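Local coordinates for protein putative (Helicobacter pylori J99, PDB 4R7K) that is of unknown function but has the helix-grip fold of the SRPBCC superfamily, whose members commonly bind hydrophobic ligands in a deep pocket, at residues L104-V109 with R124-A129; V137-L142 with T155-S160; E41-V46 with P163-A168; E71-N76 with D184-Y189. All coordinates share one frame; numbering follows the deposited sequence.

Overall arrangement
Contacts 1, 2 and 3 all reach one antiparallel sheet, in which strands 44-53, 150-160, 136-146, 118-126 and 103-114 are successive neighbours. Contact 1 closes before contact 2 opens along the chain; their centres lie about 12 Å apart. Both are nested within the loops closed by contacts 3 and 4, whose segments alternate in sequence. Contact 3, about 11 Å from contact 2 between centres, shares hydrogen bonds with it (Gln-159 to Asn-44, Ser-158 to Thr-42). Contact 4, about 24 Å from contact 3 between centres, joins helix 174-190 to helix 70-73; its Leu-186 packs on Trp-141 of contact 2, bringing the long helix down on the sheet, the helix-grip plan of the SRPBCC superfamily.

Contact 1 of 4, residues L104-V109 with R124-A129; sequences LVEAEV and RGWNEA
The indole of Trp-126 carries Glu-106 over one face: CB of Glu-106 is 3.7 Å from the centroid of the Trp-126 five-membered ring and 23° off its normal, a CH-pi contact. The backbone N of Ala-107 lies over that face too, toward the rim, while Trp-126 CZ3 sits over a face of the Arg-124 guanidinium, toward its rim; that group is salt-bridged to Glu-136 through NH2 and to Glu-110 through NE. A chi1 of 61° sets the Trp-126 ring between its own N and carbonyl carbon and lets it lean across the neighbouring strand. Beyond it, OE2 of Glu-106 and OE2 of Glu-128 approach to 3.9 Å; the salt bridge from Glu-106 OE1 to Arg-95 probably offsets this likeness of charge. Beneath, Glu-106 and Trp-126 exchange two backbone hydrogen bonds, as do Glu-108 and Arg-124, around the non-hydrogen-bonded pair Ala-107 and Gly-125. These are neighbouring arms of an antiparallel hairpin, strands 103-114 and 118-126, flanked in the sheet by strands 99-100 and 136-146.

Contact 2 of 4, residues V137-L142 with T155-S160; sequences VYHAWL and TQESQS
Val-137 to Trp-141 pair with Gln-159 to Thr-155 in antiparallel register, the short strand axes 4.7 Å apart at 175°, as a beta hairpin in the helix-grip sheet. Tyr-138 with Ser-158 and Ala-140 with Gln-156 are the hydrogen-bonded pairs. The face bearing Val-137, His-139 and Trp-141 meets helix 174-190, where His-179 stacks on His-139 and Trp-182 meets Trp-141 edge-to-face. CG1 of Val-137 packs 3.6 Å from Gln-159 CG, the two side chains lying alongside each other. OE1 of Glu-157 is gripped by Gln-159 NE2 at 2.7 Å, met from above the carboxylate plane, while Glu-157 OE2 lies over a face of the His-139 imidazole. Thr-155 lies alongside Trp-141, OG1 3.3 Å above the ring plane over its centre and CB in CH-pi contact with the six-membered ring; the His-139 and Trp-141 rings also touch, toward their rims. With OG1 opposite its backbone N (chi1 -167°), the hydroxyl accepts from His-139 NE2 at 2.8 Å, in the imidazole plane but bent (N-H...O 136°), and donates to Ala-140 O at 3.0 Å. That carbonyl also receives Gln-156 N at 3.0 Å, the two donors arriving from opposite faces of its plane.

Contact 3 of 4, residues E41-V46 with P163-A168; sequences ETDNFV and PAKALA
Asp-43 and Asn-44 meet one side of helix 162-169 through close packing, with no direct hydrogen bond between the segments. CB of Asp-43 rests on Ala-164 CB at 3.7 Å, and Asp-43 OD1 lies 3.5 Å from Lys-165 CE, against the aliphatic part of the lysine; Asp-43 OD1 and Lys-165 NZ stay 4.7 Å apart. The amide of Asn-44 lies against Leu-167 and Ala-168, OD1 coming 3.4 Å from Ala-168 CA and ND2 3.9 Å from Leu-167 CB. A chi1 of -168° swings this amide away from the backbone N and brings it alongside the helix. A water bridges the segments, accepting from Asn-44 ND2 at 3.0 Å and lying 2.8 Å from Leu-167 O. In the next shell, Gln-159 OE1 takes a hydrogen bond from Asn-44 ND2, and Gly-161 N donates to Asp-43 OD2. Asp-43 and Asn-44 together face Gln-159, the signature of a classic beta bulge at the start of strand 44-53, the outermost of the sheet within this chain.

Contact 4 of 4, residues E71-N76 with D184-Y189; sequences EKYYKN and DGLVAY
Aromatic contacts dominate where Tyr-73 packs against Leu-186 and Tyr-189 of the C-terminal helix. The Tyr-73 and Tyr-189 rings meet obliquely, with centroids 5.2 Å apart and planes at 38°, so they form neither a stack nor a T-shaped pair; CD2 of Tyr-73 comes over the Tyr-189 ring, 3.6 Å from Tyr-189 CD2. The Leu-186 CA lies over a face of the Tyr-73 ring, 4.0 Å from the centroid and 28° off the normal, which is a CH-pi contact. A chi1 of 66° tucks the Tyr-73 ring over its own backbone, side by side with Leu-186 and pointing the same way, its OH 3.7 Å from Leu-186 CD1.

Among apolar contacts, Tyr-73 CE1 lies 3.8 Å from Leu-186 CB. The aliphatic part of Lys-72 runs obliquely past the phenol of Tyr-189 in van der Waals contact, Lys-72 CD 3.7 Å from Tyr-189 OH. The backbones come close at Gly-185, whose CA gives a CA-H...O contact to Tyr-73 O at 3.5 Å.

Polar links run outside the pair: Tyr-73 OH bonds to His-63 O, and Tyr-189 OH to His-69 ND1, while His-63 also meets the Tyr-189 ring edge-to-face. With no hydrogen bond between the segments, cohesion rests on dispersion and CH-pi contacts, and the two phenol hydroxyls probably help to hold the rings, through His-63 of helix 57-65 and His-69 just before helix 70-73.

Contact 1 of 4, residues L104-V109 with R124-A129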
loop_
_atom_site.group_PDB
_atom_site.type_symbol
_atom_site.label_atom_id
_atom_site.label_comp_id
_atom_site.label_asym_id
_atom_site.label_seq_id
_atom_site.Cartn_x
_atom_site.Cartn_y
_atom_site.Cartn_z
ATOM N N LEU A 104 0.938 8.520 -20.072
ATOM C CA LEU A 104 -0.054 8.445 -21.134
ATOM C C LEU A 104 -0.135 7.025 -21.696
ATOM O O LEU A 104 0.886 6.399 -22.056
ATOM C CB LEU A 104 0.280 9.427 -22.253
ATOM C CG LEU A 104 0.707 10.832 -21.789
ATOM C CD1 LEU A 104 0.896 11.757 -22.987
ATOM C CD2 LEU A 104 -0.272 11.458 -20.807
ATOM N N VAL A 105 -1.358 6.523 -21.782
ATOM C CA VAL A 105 -1.599 5.187 -22.289
ATOM C C VAL A 105 -2.499 5.312 -23.500
ATOM O O VAL A 105 -3.573 5.943 -23.398
ATOM C CB VAL A 105 -2.306 4.306 -21.228
ATOM C CG1 VAL A 105 -2.603 2.901 -21.778
ATOM C CG2 VAL A 105 -1.473 4.228 -19.955
ATOM N N GLU A 106 -2.021 4.793 -24.638
ATOM C CA GLU A 106 -2.797 4.720 -25.864
ATOM C C GLU A 106 -3.581 3.421 -25.749
ATOM O O GLU A 106 -3.072 2.447 -25.204
ATOM C CB GLU A 106 -1.885 4.673 -27.096
ATOM C CG GLU A 106 -1.068 5.936 -27.321
ATOM C CD GLU A 106 -1.941 7.122 -27.700
ATOM O OE1 GLU A 106 -3.027 6.905 -28.275
ATOM O OE2 GLU A 106 -1.541 8.269 -27.427
ATOM N N ALA A 107 -4.823 3.381 -26.233
ATOM C CA ALA A 107 -5.607 2.150 -26.074
ATOM C C ALA A 107 -6.630 1.948 -27.159
ATOM O O ALA A 107 -6.991 2.877 -27.874
ATOM C CB ALA A 107 -6.309 2.169 -24.728
ATOM N N GLU A 108 -7.097 0.706 -27.261
ATOM C CA GLU A 108 -8.117 0.338 -28.221
ATOM C C GLU A 108 -8.966 -0.797 -27.647
ATOM O O GLU A 108 -8.448 -1.804 -27.206
ATOM C CB GLU A 108 -7.498 -0.070 -29.558
ATOM C CG GLU A 108 -8.529 -0.465 -30.598
ATOM C CD GLU A 108 -7.975 -0.523 -32.021
ATOM O OE1 GLU A 108 -7.386 0.472 -32.480
ATOM O OE2 GLU A 108 -8.192 -1.540 -32.706
ATOM N N VAL A 109 -10.275 -0.597 -27.609
ATOM C CA VAL A 109 -11.184 -1.617 -27.100
ATOM C C VAL A 109 -11.165 -2.805 -28.048
ATOM O O VAL A 109 -11.295 -2.634 -29.258
ATOM C CB VAL A 109 -12.616 -1.082 -26.926
ATOM C CG1 VAL A 109 -13.537 -2.147 -26.357
ATOM C CG2 VAL A 109 -12.592 0.108 -26.002
ATOM N N ARG A 124 -6.721 -3.136 -25.218
ATOM C CA ARG A 124 -5.295 -3.310 -25.326
ATOM C C ARG A 124 -4.741 -1.917 -25.120
ATOM O O ARG A 124 -5.296 -0.931 -25.627
ATOM C CB ARG A 124 -4.899 -3.892 -26.678
ATOM C CG ARG A 124 -3.402 -4.206 -26.801
ATOM C CD ARG A 124 -3.086 -4.949 -28.088
ATOM N NE ARG A 124 -3.548 -4.208 -29.253
ATOM C CZ ARG A 124 -2.829 -3.309 -29.926
ATOM N NH1 ARG A 124 -3.366 -2.684 -30.967
ATOM N NH2 ARG A 124 -1.589 -3.020 -29.561
ATOM N N GLY A 125 -3.677 -1.807 -24.358
ATOM C CA GLY A 125 -3.056 -0.521 -24.083
ATOM C C GLY A 125 -1.573 -0.617 -24.334
ATOM O O GLY A 125 -1.006 -1.695 -24.241
ATOM N N TRP A 126 -0.954 0.514 -24.664
ATOM C CA TRP A 126 0.459 0.561 -24.949
ATOM C C TRP A 126 0.990 1.973 -24.783
ATOM O O TRP A 126 0.227 2.959 -24.728
ATOM C CB TRP A 126 0.746 0.087 -26.383
ATOM C CG TRP A 126 0.097 0.934 -27.501
ATOM C CD1 TRP A 126 0.667 1.945 -28.205
ATOM C CD2 TRP A 126 -1.228 0.783 -28.020
ATOM N NE1 TRP A 126 -0.232 2.457 -29.123
ATOM C CE2 TRP A 126 -1.402 1.750 -29.023
ATOM C CE3 TRP A 126 -2.298 -0.063 -27.706
ATOM C CZ2 TRP A 126 -2.597 1.891 -29.717
ATOM C CZ3 TRP A 126 -3.481 0.070 -28.405
ATOM C CH2 TRP A 126 -3.623 1.047 -29.400
ATOM N N ASN A 127 2.305 2.073 -24.686
ATOM C CA ASN A 127 2.951 3.381 -24.642
ATOM C C ASN A 127 3.687 3.558 -25.955
ATOM O O ASN A 127 3.799 2.611 -26.734
ATOM C CB ASN A 127 3.879 3.537 -23.428
ATOM C CG ASN A 127 4.985 2.491 -23.379
ATOM O OD1 ASN A 127 5.257 1.804 -24.366
ATOM N ND2 ASN A 127 5.638 2.371 -22.219
ATOM N N GLU A 128 4.177 4.769 -26.186
ATOM C CA GLU A 128 4.893 5.126 -27.418
ATOM C C GLU A 128 6.412 4.924 -27.281
ATOM O O GLU A 128 7.170 5.410 -28.113
ATOM C CB GLU A 128 4.651 6.614 -27.741
ATOM C CG GLU A 128 3.201 7.116 -27.735
ATOM C CD GLU A 128 2.374 6.590 -28.894
ATOM O OE1 GLU A 128 2.423 5.373 -29.162
ATOM O OE2 GLU A 128 1.648 7.393 -29.523
ATOM N N ALA A 129 6.858 4.244 -26.230
ATOM C CA ALA A 129 8.284 4.071 -25.984
ATOM C C ALA A 129 8.902 2.956 -26.820
ATOM O O ALA A 129 8.207 2.170 -27.455
ATOM C CB ALA A 129 8.528 3.816 -24.500
#

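Contact 2 of 4, residues V137-L142 with T155-S160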
loop_
_atom_site.group_PDB
_atom_site.type_symbol
_atom_site.label_atom_id
_atom_site.label_comp_id
_atom_site.label_asym_id
_atom_site.label_seq_id
_atom_site.Cartn_x
_atom_site.Cartn_y
_atom_site.Cartn_z
ATOM N N VAL A 137 -0.242 -3.881 -22.724
ATOM C CA VAL A 137 -1.136 -4.575 -21.788
ATOM C C VAL A 137 -2.517 -4.908 -22.399
ATOM O O VAL A 137 -2.902 -4.340 -23.428
ATOM C CB VAL A 137 -1.350 -3.734 -20.506
ATOM C CG1 VAL A 137 0.000 -3.236 -19.973
ATOM C CG2 VAL A 137 -2.283 -2.525 -20.729
ATOM N N TYR A 138 -3.233 -5.818 -21.751
ATOM C CA TYR A 138 -4.616 -6.167 -22.106
ATOM C C TYR A 138 -5.365 -6.116 -20.791
ATOM O O TYR A 138 -5.089 -6.910 -19.881
ATOM C CB TYR A 138 -4.681 -7.535 -22.743
ATOM C CG TYR A 138 -6.042 -7.922 -23.303
ATOM C CD1 TYR A 138 -6.397 -7.616 -24.616
ATOM C CD2 TYR A 138 -6.940 -8.659 -22.554
ATOM C CE1 TYR A 138 -7.634 -7.994 -25.130
ATOM C CE2 TYR A 138 -8.188 -9.013 -23.065
ATOM C CZ TYR A 138 -8.524 -8.694 -24.346
ATOM O OH TYR A 138 -9.765 -9.086 -24.834
ATOM N N HIS A 139 -6.257 -5.147 -20.645
ATOM C CA HIS A 139 -6.971 -4.933 -19.391
ATOM C C HIS A 139 -8.442 -5.285 -19.593
ATOM O O HIS A 139 -9.136 -4.662 -20.369
ATOM C CB HIS A 139 -6.849 -3.477 -19.047
ATOM C CG HIS A 139 -7.407 -3.106 -17.716
ATOM N ND1 HIS A 139 -7.145 -1.890 -17.127
ATOM C CD2 HIS A 139 -8.103 -3.823 -16.803
ATOM C CE1 HIS A 139 -7.750 -1.834 -15.954
ATOM N NE2 HIS A 139 -8.339 -2.995 -15.736
ATOM N N ALA A 140 -8.897 -6.306 -18.885
ATOM C CA ALA A 140 -10.232 -6.834 -19.085
ATOM C C ALA A 140 -11.072 -6.634 -17.847
ATOM O O ALA A 140 -10.559 -6.587 -16.687
ATOM C CB ALA A 140 -10.160 -8.305 -19.429
ATOM N N TRP A 141 -12.362 -6.548 -18.096
ATOM C CA TRP A 141 -13.330 -6.318 -17.073
ATOM C C TRP A 141 -14.512 -7.220 -17.281
ATOM O O TRP A 141 -14.940 -7.477 -18.441
ATOM C CB TRP A 141 -13.848 -4.864 -17.134
ATOM C CG TRP A 141 -12.865 -3.765 -16.898
ATOM C CD1 TRP A 141 -11.954 -3.276 -17.795
ATOM C CD2 TRP A 141 -12.738 -2.956 -15.718
ATOM N NE1 TRP A 141 -11.260 -2.223 -17.233
ATOM C CE2 TRP A 141 -11.721 -2.009 -15.963
ATOM C CE3 TRP A 141 -13.403 -2.924 -14.478
ATOM C CZ2 TRP A 141 -11.316 -1.085 -15.003
ATOM C CZ3 TRP A 141 -12.982 -2.012 -13.514
ATOM C CH2 TRP A 141 -11.978 -1.088 -13.791
ATOM N N LEU A 142 -15.086 -7.650 -16.161
ATOM C CA LEU A 142 -16.301 -8.437 -16.152
ATOM C C LEU A 142 -17.165 -7.927 -15.021
ATOM O O LEU A 142 -16.784 -8.028 -13.843
ATOM C CB LEU A 142 -15.984 -9.920 -15.965
ATOM C CG LEU A 142 -17.126 -10.891 -16.323
ATOM C CD1 LEU A 142 -16.538 -12.293 -16.524
ATOM C CD2 LEU A 142 -18.168 -10.874 -15.215
ATOM N N THR A 155 -11.727 -7.279 -12.413
ATOM C CA THR A 155 -10.838 -6.699 -13.364
ATOM C C THR A 155 -9.445 -7.387 -13.306
ATOM O O THR A 155 -8.851 -7.602 -12.229
ATOM C CB THR A 155 -10.762 -5.173 -13.257
ATOM O OG1 THR A 155 -10.105 -4.665 -14.423
ATOM C CG2 THR A 155 -10.007 -4.738 -12.012
ATOM N N GLN A 156 -8.940 -7.720 -14.477
ATOM C CA GLN A 156 -7.683 -8.440 -14.619
ATOM C C GLN A 156 -6.904 -7.869 -15.742
ATOM O O GLN A 156 -7.472 -7.492 -16.765
ATOM C CB GLN A 156 -7.927 -9.934 -14.859
ATOM C CG GLN A 156 -8.696 -10.619 -13.763
ATOM C CD GLN A 156 -8.887 -12.109 -13.978
ATOM O OE1 GLN A 156 -9.115 -12.594 -15.093
ATOM N NE2 GLN A 156 -8.795 -12.846 -12.899
ATOM N N GLU A 157 -5.583 -7.753 -15.555
ATOM C CA GLU A 157 -4.721 -7.202 -16.581
ATOM C C GLU A 157 -3.493 -8.105 -16.750
ATOM O O GLU A 157 -2.877 -8.557 -15.755
ATOM C CB GLU A 157 -4.236 -5.780 -16.213
ATOM C CG GLU A 157 -3.341 -5.137 -17.258
ATOM C CD GLU A 157 -3.105 -3.628 -17.042
ATOM O OE1 GLU A 157 -1.959 -3.191 -17.224
ATOM O OE2 GLU A 157 -4.040 -2.874 -16.666
ATOM N N SER A 158 -3.135 -8.297 -18.010
ATOM C CA SER A 158 -1.980 -9.079 -18.427
ATOM C C SER A 158 -1.065 -8.091 -19.148
ATOM O O SER A 158 -1.529 -7.330 -20.019
ATOM C CB SER A 158 -2.469 -10.197 -19.372
ATOM O OG SER A 158 -1.398 -11.011 -19.844
ATOM N N GLN A 159 0.226 -8.128 -18.833
ATOM C CA GLN A 159 1.176 -7.160 -19.323
ATOM C C GLN A 159 2.416 -7.837 -19.919
ATOM O O GLN A 159 2.913 -8.854 -19.384
ATOM C CB GLN A 159 1.644 -6.260 -18.178
ATOM C CG GLN A 159 0.562 -5.584 -17.364
ATOM C CD GLN A 159 1.129 -4.683 -16.245
ATOM O OE1 GLN A 159 2.130 -5.001 -15.622
ATOM N NE2 GLN A 159 0.462 -3.560 -15.991
ATOM N N SER A 160 2.926 -7.247 -20.987
ATOM C CA SER A 160 4.131 -7.746 -21.640
ATOM C C SER A 160 5.148 -6.621 -21.871
ATOM O O SER A 160 4.790 -5.511 -22.280
ATOM C CB SER A 160 3.788 -8.401 -22.973
ATOM O OG SER A 160 2.975 -9.550 -22.754
#

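Contact 3 of 4, residues E41-V46 with P163-A168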
loop_
_atom_site.group_PDB
_atom_site.type_symbol
_atom_site.label_atom_id
_atom_site.label_comp_id
_atom_site.label_asym_id
_atom_site.label_seq_id
_atom_site.Cartn_x
_atom_site.Cartn_y
_atom_site.Cartn_z
ATOM N N GLU A 41 1.228 -16.577 -19.166
ATOM C CA GLU A 41 2.037 -16.627 -20.405
ATOM C C GLU A 41 2.697 -15.263 -20.717
ATOM O O GLU A 41 3.367 -15.137 -21.716
ATOM C CB GLU A 41 1.193 -17.058 -21.596
ATOM C CG GLU A 41 0.515 -18.421 -21.421
ATOM C CD GLU A 41 1.484 -19.579 -21.521
ATOM O OE1 GLU A 41 2.597 -19.361 -22.057
ATOM O OE2 GLU A 41 1.128 -20.713 -21.082
ATOM N N THR A 42 2.471 -14.247 -19.880
ATOM C CA THR A 42 3.053 -12.917 -20.086
ATOM C C THR A 42 4.018 -12.551 -18.928
ATOM O O THR A 42 4.507 -13.438 -18.199
ATOM C CB THR A 42 1.964 -11.865 -20.281
ATOM O OG1 THR A 42 1.159 -11.797 -19.115
ATOM C CG2 THR A 42 1.086 -12.210 -21.479
ATOM N N ASP A 43 4.280 -11.267 -18.739
ATOM C CA ASP A 43 5.306 -10.814 -17.786
ATOM C C ASP A 43 4.747 -10.355 -16.459
ATOM O O ASP A 43 5.475 -10.308 -15.475
ATOM C CB ASP A 43 6.139 -9.705 -18.447
ATOM C CG ASP A 43 6.952 -10.228 -19.652
ATOM O OD1 ASP A 43 7.629 -11.265 -19.493
ATOM O OD2 ASP A 43 6.906 -9.608 -20.747
ATOM N N ASN A 44 3.457 -10.028 -16.428
ATOM C CA ASN A 44 2.794 -9.657 -15.196
ATOM C C ASN A 44 1.296 -9.909 -15.362
ATOM O O ASN A 44 0.741 -9.734 -16.470
ATOM C CB ASN A 44 3.077 -8.201 -14.858
ATOM C CG ASN A 44 2.662 -7.813 -13.444
ATOM O OD1 ASN A 44 2.655 -8.633 -12.518
ATOM N ND2 ASN A 44 2.358 -6.532 -13.262
ATOM N N PHE A 45 0.665 -10.316 -14.257
ATOM C CA PHE A 45 -0.735 -10.597 -14.180
ATOM C C PHE A 45 -1.258 -10.004 -12.885
ATOM O O PHE A 45 -0.684 -10.198 -11.807
ATOM C CB PHE A 45 -0.989 -12.098 -14.264
ATOM C CG PHE A 45 -2.417 -12.488 -13.991
ATOM C CD1 PHE A 45 -3.433 -12.082 -14.850
ATOM C CD2 PHE A 45 -2.744 -13.223 -12.869
ATOM C CE1 PHE A 45 -4.744 -12.439 -14.615
ATOM C CE2 PHE A 45 -4.073 -13.548 -12.602
ATOM C CZ PHE A 45 -5.062 -13.175 -13.488
ATOM N N VAL A 46 -2.337 -9.246 -13.004
ATOM C CA VAL A 46 -2.950 -8.584 -11.862
ATOM C C VAL A 46 -4.428 -8.966 -11.824
ATOM O O VAL A 46 -5.064 -8.987 -12.872
ATOM C CB VAL A 46 -2.864 -7.066 -12.053
ATOM C CG1 VAL A 46 -3.279 -6.345 -10.791
ATOM C CG2 VAL A 46 -1.453 -6.670 -12.471
ATOM N N PRO A 163 9.230 -3.471 -18.734
ATOM C CA PRO A 163 8.720 -2.807 -17.536
ATOM C C PRO A 163 7.721 -3.666 -16.744
ATOM O O PRO A 163 7.588 -3.466 -15.543
ATOM C CB PRO A 163 8.034 -1.559 -18.087
ATOM C CG PRO A 163 8.720 -1.293 -19.397
ATOM C CD PRO A 163 8.984 -2.665 -19.939
ATOM N N ALA A 164 7.026 -4.586 -17.416
ATOM C CA ALA A 164 6.076 -5.469 -16.749
ATOM C C ALA A 164 6.816 -6.445 -15.865
ATOM O O ALA A 164 6.370 -6.768 -14.762
ATOM C CB ALA A 164 5.206 -6.189 -17.771
ATOM N N LYS A 165 7.978 -6.899 -16.317
ATOM C CA LYS A 165 8.780 -7.759 -15.483
ATOM C C LYS A 165 9.139 -7.011 -14.179
ATOM O O LYS A 165 9.102 -7.590 -13.102
ATOM C CB LYS A 165 10.045 -8.181 -16.199
ATOM C CG LYS A 165 9.814 -9.028 -17.433
ATOM C CD LYS A 165 11.149 -9.463 -18.026
ATOM C CE LYS A 165 10.977 -10.132 -19.382
ATOM N NZ LYS A 165 12.277 -10.662 -19.895
ATOM N N ALA A 166 9.462 -5.725 -14.285
ATOM C CA ALA A 166 9.763 -4.923 -13.097
ATOM C C ALA A 166 8.525 -4.742 -12.229
ATOM O O ALA A 166 8.596 -4.866 -11.003
ATOM C CB ALA A 166 10.331 -3.570 -13.475
ATOM N N LEU A 167 7.387 -4.456 -12.860
ATOM C CA LEU A 167 6.163 -4.241 -12.096
ATOM C C LEU A 167 5.757 -5.499 -11.342
ATOM O O LEU A 167 5.193 -5.416 -10.249
ATOM C CB LEU A 167 5.043 -3.739 -12.967
ATOM C CG LEU A 167 5.230 -2.329 -13.530
ATOM C CD1 LEU A 167 4.186 -2.029 -14.599
ATOM C CD2 LEU A 167 5.204 -1.280 -12.417
ATOM N N ALA A 168 6.061 -6.653 -11.926
ATOM C CA ALA A 168 5.782 -7.937 -11.294
ATOM C C ALA A 168 6.495 -8.104 -9.938
ATOM O O ALA A 168 5.960 -8.736 -9.039
ATOM C CB ALA A 168 6.197 -9.057 -12.203
HETATM O O HOH W 1 2.426 -5.312 -10.521
#

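Contact 4 of 4, residues E71-N76 with D184-Y189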
loop_
_atom_site.group_PDB
_atom_site.type_symbol
_atom_site.label_atom_id
_atom_site.label_comp_id
_atom_site.label_asym_id
_atom_site.label_seq_id
_atom_site.Cartn_x
_atom_site.Cartn_y
_atom_site.Cartn_z
ATOM N N GLU A 71 -11.987 10.056 -14.045
ATOM C CA GLU A 71 -11.226 11.077 -13.321
ATOM C C GLU A 71 -11.929 11.526 -12.046
ATOM O O GLU A 71 -11.297 11.962 -11.079
ATOM C CB GLU A 71 -10.954 12.277 -14.243
ATOM C CG GLU A 71 -9.959 13.241 -13.642
ATOM C CD GLU A 71 -9.599 14.386 -14.558
ATOM O OE1 GLU A 71 -8.584 15.046 -14.265
ATOM O OE2 GLU A 71 -10.312 14.621 -15.560
ATOM N N LYS A 72 -13.243 11.400 -12.036
ATOM C CA LYS A 72 -14.029 11.858 -10.915
ATOM C C LYS A 72 -14.026 10.879 -9.754
ATOM O O LYS A 72 -14.230 11.285 -8.624
ATOM C CB LYS A 72 -15.441 12.154 -11.406
ATOM C CG LYS A 72 -15.417 13.158 -12.558
ATOM C CD LYS A 72 -16.781 13.406 -13.150
ATOM C CE LYS A 72 -16.759 14.703 -13.941
ATOM N NZ LYS A 72 -18.051 14.922 -14.625
ATOM N N TYR A 73 -13.747 9.596 -10.003
ATOM C CA TYR A 73 -13.772 8.631 -8.923
ATOM C C TYR A 73 -12.516 7.804 -8.747
ATOM O O TYR A 73 -12.378 7.135 -7.736
ATOM C CB TYR A 73 -14.976 7.690 -9.089
ATOM C CG TYR A 73 -14.958 6.763 -10.291
ATOM C CD1 TYR A 73 -14.157 5.605 -10.302
ATOM C CD2 TYR A 73 -15.809 6.972 -11.363
ATOM C CE1 TYR A 73 -14.184 4.735 -11.375
ATOM C CE2 TYR A 73 -15.847 6.111 -12.439
ATOM C CZ TYR A 73 -15.034 4.982 -12.436
ATOM O OH TYR A 73 -15.039 4.120 -13.472
ATOM N N TYR A 74 -11.609 7.841 -9.718
ATOM C CA TYR A 74 -10.384 7.061 -9.653
ATOM C C TYR A 74 -9.241 8.050 -9.772
ATOM O O TYR A 74 -8.883 8.504 -10.869
ATOM C CB TYR A 74 -10.374 5.993 -10.745
ATOM C CG TYR A 74 -9.084 5.224 -10.832
ATOM C CD1 TYR A 74 -8.466 4.728 -9.681
ATOM C CD2 TYR A 74 -8.512 4.907 -12.058
ATOM C CE1 TYR A 74 -7.280 4.005 -9.756
ATOM C CE2 TYR A 74 -7.313 4.187 -12.140
ATOM C CZ TYR A 74 -6.714 3.729 -10.994
ATOM O OH TYR A 74 -5.530 3.009 -11.055
ATOM N N LYS A 75 -8.657 8.371 -8.623
ATOM C CA LYS A 75 -7.691 9.466 -8.557
ATOM C C LYS A 75 -6.344 9.225 -9.181
ATOM O O LYS A 75 -5.552 10.144 -9.267
ATOM C CB LYS A 75 -7.580 9.992 -7.124
ATOM C CG LYS A 75 -8.903 10.537 -6.601
ATOM C CD LYS A 75 -9.425 11.650 -7.492
ATOM C CE LYS A 75 -10.788 12.164 -7.063
ATOM N NZ LYS A 75 -11.258 13.201 -8.029
ATOM N N ASN A 76 -6.067 7.994 -9.611
ATOM C CA ASN A 76 -4.823 7.693 -10.367
ATOM C C ASN A 76 -4.959 7.973 -11.847
ATOM O O ASN A 76 -4.002 7.803 -12.603
ATOM C CB ASN A 76 -4.444 6.220 -10.267
ATOM C CG ASN A 76 -3.986 5.841 -8.903
ATOM O OD1 ASN A 76 -3.526 6.682 -8.147
ATOM N ND2 ASN A 76 -4.100 4.571 -8.573
ATOM N N ASP A 184 -12.736 0.338 -5.942
ATOM C CA ASP A 184 -13.365 0.942 -4.771
ATOM C C ASP A 184 -14.013 2.266 -5.172
ATOM O O ASP A 184 -15.093 2.606 -4.681
ATOM C CB ASP A 184 -12.367 1.138 -3.641
ATOM C CG ASP A 184 -11.882 -0.201 -3.028
ATOM O OD1 ASP A 184 -12.519 -1.262 -3.221
ATOM O OD2 ASP A 184 -10.863 -0.157 -2.334
ATOM N N GLY A 185 -13.366 3.001 -6.075
ATOM C CA GLY A 185 -13.900 4.253 -6.536
ATOM C C GLY A 185 -15.163 4.066 -7.357
ATOM O O GLY A 185 -16.152 4.782 -7.178
ATOM N N LEU A 186 -15.122 3.104 -8.255
ATOM C CA LEU A 186 -16.286 2.774 -9.107
ATOM C C LEU A 186 -17.504 2.423 -8.251
ATOM O O LEU A 186 -18.622 2.869 -8.499
ATOM C CB LEU A 186 -15.880 1.623 -10.037
ATOM C CG LEU A 186 -16.917 1.032 -10.971
ATOM C CD1 LEU A 186 -17.598 2.107 -11.801
ATOM C CD2 LEU A 186 -16.227 0.036 -11.866
ATOM N N VAL A 187 -17.262 1.625 -7.211
ATOM C CA VAL A 187 -18.290 1.266 -6.262
ATOM C C VAL A 187 -18.839 2.497 -5.520
ATOM O O VAL A 187 -20.057 2.749 -5.529
ATOM C CB VAL A 187 -17.761 0.256 -5.251
ATOM C CG1 VAL A 187 -18.755 0.103 -4.109
ATOM C CG2 VAL A 187 -17.505 -1.095 -5.938
ATOM N N ALA A 188 -17.944 3.281 -4.933
ATOM C CA ALA A 188 -18.330 4.470 -4.157
ATOM C C ALA A 188 -19.141 5.460 -5.006
ATOM O O ALA A 188 -20.183 6.008 -4.585
ATOM C CB ALA A 188 -17.075 5.161 -3.618
ATOM N N TYR A 189 -18.689 5.658 -6.225
ATOM C CA TYR A 189 -19.335 6.581 -7.134
ATOM C C TYR A 189 -20.668 6.050 -7.687
ATOM O O TYR A 189 -21.485 6.838 -8.137
ATOM C CB TYR A 189 -18.396 6.859 -8.291
ATOM C CG TYR A 189 -18.716 8.035 -9.207
ATOM C CD1 TYR A 189 -18.437 9.346 -8.830
ATOM C CD2 TYR A 189 -19.155 7.810 -10.488
ATOM C CE1 TYR A 189 -18.678 10.413 -9.713
ATOM C CE2 TYR A 189 -19.387 8.841 -11.359
ATOM C CZ TYR A 189 -19.149 10.133 -10.983
ATOM O OH TYR A 189 -19.389 11.102 -11.911
#